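Side-chain contact in DegV family protein (Thermus thermophilus, PDB 2DT8), which binds a fatty acid, here palmitic acid, and also binds zinc: residues S266-G269 / P270-G274. Residues are numbered along the deposited sequence; the frame is centred on the assembly and turned at random.
Sequences SHTG and PGTYG. With PLM (palmitic acid), chain C.
The hydroxyls of Thr268 and Thr272 meet across the turn that leads out of helix 262-268, and together with the carbonyl of Gly269 they form a short chain of hydrogen bonds. Thr268 OG1 donates to Thr272 OG1 over 3.0 Å, and Thr272 OG1 donates to Gly269 O at 2.8 Å. This second bond reaches the carbonyl from above its plane, 44° out of it. Thr272 OG1 thus acts as acceptor and donor at once, which fixes the rotation of its hydroxyl. The two threonine side chains cross at about a right angle, with Thr272 CG2 lying 3.9 Å from Thr268 CB.

Chi1 of 62° sets Thr268 OG1 between its backbone N and carbonyl carbon, facing Thr272, and leaves CG2 anti to the carbonyl carbon. That methyl lies against the fatty acid, 3.8 Å from palmitic acid atom CA, so one branch of the threonine serves the turn and the other the ligand. On the preceding residue, the imidazole of His267 also faces the ligand: palmitic acid C5 lies over one face of the ring, toward its rim, 3.5 Å from CD2, while NE2 is hydrogen-bonded to Thr61 OG1, which also bonds the ligand.

Gly269, the first residue beyond the helix, takes a positive phi (94°), where glycine has no CB to press on Thr268 O, and Pro270 follows directly. A water within hydrogen-bonding distance of Thr268 O (3.0 Å) and Pro270 O (2.8 Å) spans the two carbonyls.

Ser232, just after strand 225-231, ties the turn in, its OG hydrogen-bonded to both Gly269 O and Thr272 N. From here the chain enters strand 273-279, which runs between strands 154-158 and 225-231 in the four-stranded sheet, with Tyr273 packed on helices 204-219 and 236-247.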
loop_
_atom_site.group_PDB
_atom_site.type_symbol
_atom_site.label_atom_id
_atom_site.label_comp_id
_atom_site.label_asym_id
_atom_site.label_seq_id
_atom_site.Cartn_x
_atom_site.Cartn_y
_atom_site.Cartn_z
ATOM N N SER A 266 -11.645 -0.711 -1.468
ATOM C CA SER A 266 -12.647 -1.466 -2.236
ATOM C C SER A 266 -12.396 -2.971 -2.123
ATOM O O SER A 266 -13.305 -3.784 -2.334
ATOM C CB SER A 266 -12.604 -1.079 -3.719
ATOM O OG SER A 266 -13.117 0.228 -3.935
ATOM N N HIS A 267 -11.154 -3.331 -1.803
ATOM C CA HIS A 267 -10.780 -4.731 -1.645
ATOM C C HIS A 267 -10.665 -5.179 -0.199
ATOM O O HIS A 267 -11.005 -6.311 0.126
ATOM C CB HIS A 267 -9.479 -4.999 -2.383
ATOM C CG HIS A 267 -9.623 -4.877 -3.860
ATOM N ND1 HIS A 267 -10.067 -5.918 -4.657
ATOM C CD2 HIS A 267 -9.490 -3.810 -4.682
ATOM C CE1 HIS A 267 -10.202 -5.492 -5.896
ATOM N NE2 HIS A 267 -9.858 -4.211 -5.940
ATOM N N THR A 268 -10.192 -4.309 0.685
ATOM C CA THR A 268 -10.084 -4.711 2.091
ATOM C C THR A 268 -11.427 -4.622 2.814
ATOM O O THR A 268 -11.751 -5.463 3.661
ATOM C CB THR A 268 -9.053 -3.858 2.851
ATOM O OG1 THR A 268 -9.468 -2.489 2.842
ATOM C CG2 THR A 268 -7.667 -3.970 2.205
ATOM N N GLY A 269 -12.206 -3.597 2.481
ATOM C CA GLY A 269 -13.504 -3.435 3.099
ATOM C C GLY A 269 -13.494 -2.519 4.305
ATOM O O GLY A 269 -12.462 -1.940 4.642
ATOM N N PRO A 270 -14.637 -2.370 4.983
ATOM C CA PRO A 270 -14.735 -1.505 6.162
ATOM C C PRO A 270 -13.963 -2.024 7.370
ATOM O O PRO A 270 -13.627 -3.210 7.452
ATOM C CB PRO A 270 -16.242 -1.439 6.419
ATOM C CG PRO A 270 -16.728 -2.763 5.932
ATOM C CD PRO A 270 -15.941 -2.973 4.654
ATOM N N GLY A 271 -13.681 -1.117 8.299
ATOM C CA GLY A 271 -12.974 -1.486 9.512
ATOM C C GLY A 271 -11.588 -2.061 9.313
ATOM O O GLY A 271 -11.151 -2.910 10.089
ATOM N N THR A 272 -10.890 -1.608 8.277
ATOM C CA THR A 272 -9.539 -2.103 8.034
ATOM C C THR A 272 -8.554 -1.234 8.810
ATOM O O THR A 272 -8.720 -0.018 8.900
ATOM C CB THR A 272 -9.182 -2.042 6.524
ATOM O OG1 THR A 272 -10.123 -2.831 5.782
ATOM C CG2 THR A 272 -7.775 -2.593 6.265
ATOM N N TYR A 273 -7.545 -1.861 9.405
ATOM C CA TYR A 273 -6.516 -1.106 10.116
ATOM C C TYR A 273 -5.269 -1.964 10.211
ATOM O O TYR A 273 -5.346 -3.188 10.151
ATOM C CB TYR A 273 -6.975 -0.688 11.525
ATOM C CG TYR A 273 -7.235 -1.828 12.478
ATOM C CD1 TYR A 273 -8.471 -2.478 12.504
ATOM C CD2 TYR A 273 -6.243 -2.261 13.364
ATOM C CE1 TYR A 273 -8.712 -3.515 13.381
ATOM C CE2 TYR A 273 -6.476 -3.305 14.244
ATOM C CZ TYR A 273 -7.709 -3.927 14.251
ATOM O OH TYR A 273 -7.946 -4.953 15.129
ATOM N N GLY A 274 -4.117 -1.319 10.340
ATOM C CA GLY A 274 -2.879 -2.072 10.452
ATOM C C GLY A 274 -1.746 -1.084 10.167
ATOM O O GLY A 274 -1.921 0.127 10.196
HETATM C C1 PLM C . -6.740 -2.886 -9.702
HETATM O O1 PLM C . -5.750 -3.322 -10.485
HETATM O O2 PLM C . -7.874 -2.857 -10.131
HETATM C C2 PLM C . -6.440 -2.437 -8.287
HETATM C C3 PLM C . -6.413 -3.664 -7.369
HETATM C C4 PLM C . -6.160 -3.237 -5.921
HETATM C C5 PLM C . -6.097 -4.483 -5.039
HETATM C C6 PLM C . -5.750 -4.097 -3.602
HETATM C C7 PLM C . -5.737 -5.350 -2.750
HETATM C C8 PLM C . -5.200 -5.031 -1.374
HETATM C C9 PLM C . -4.888 -6.350 -0.671
HETATM C CA PLM C . -4.931 -6.153 0.831
HETATM C CB PLM C . -3.572 -5.647 1.276
HETATM C CC PLM C . -3.703 -4.198 1.709
HETATM C CD PLM C . -3.191 -4.061 3.131
HETATM C CE PLM C . -3.491 -2.650 3.631
HETATM C CF PLM C . -3.081 -2.525 5.106
HETATM C CG PLM C . -1.568 -2.336 5.205
HETATM O O HOH W 1 -13.750 -5.486 5.855
#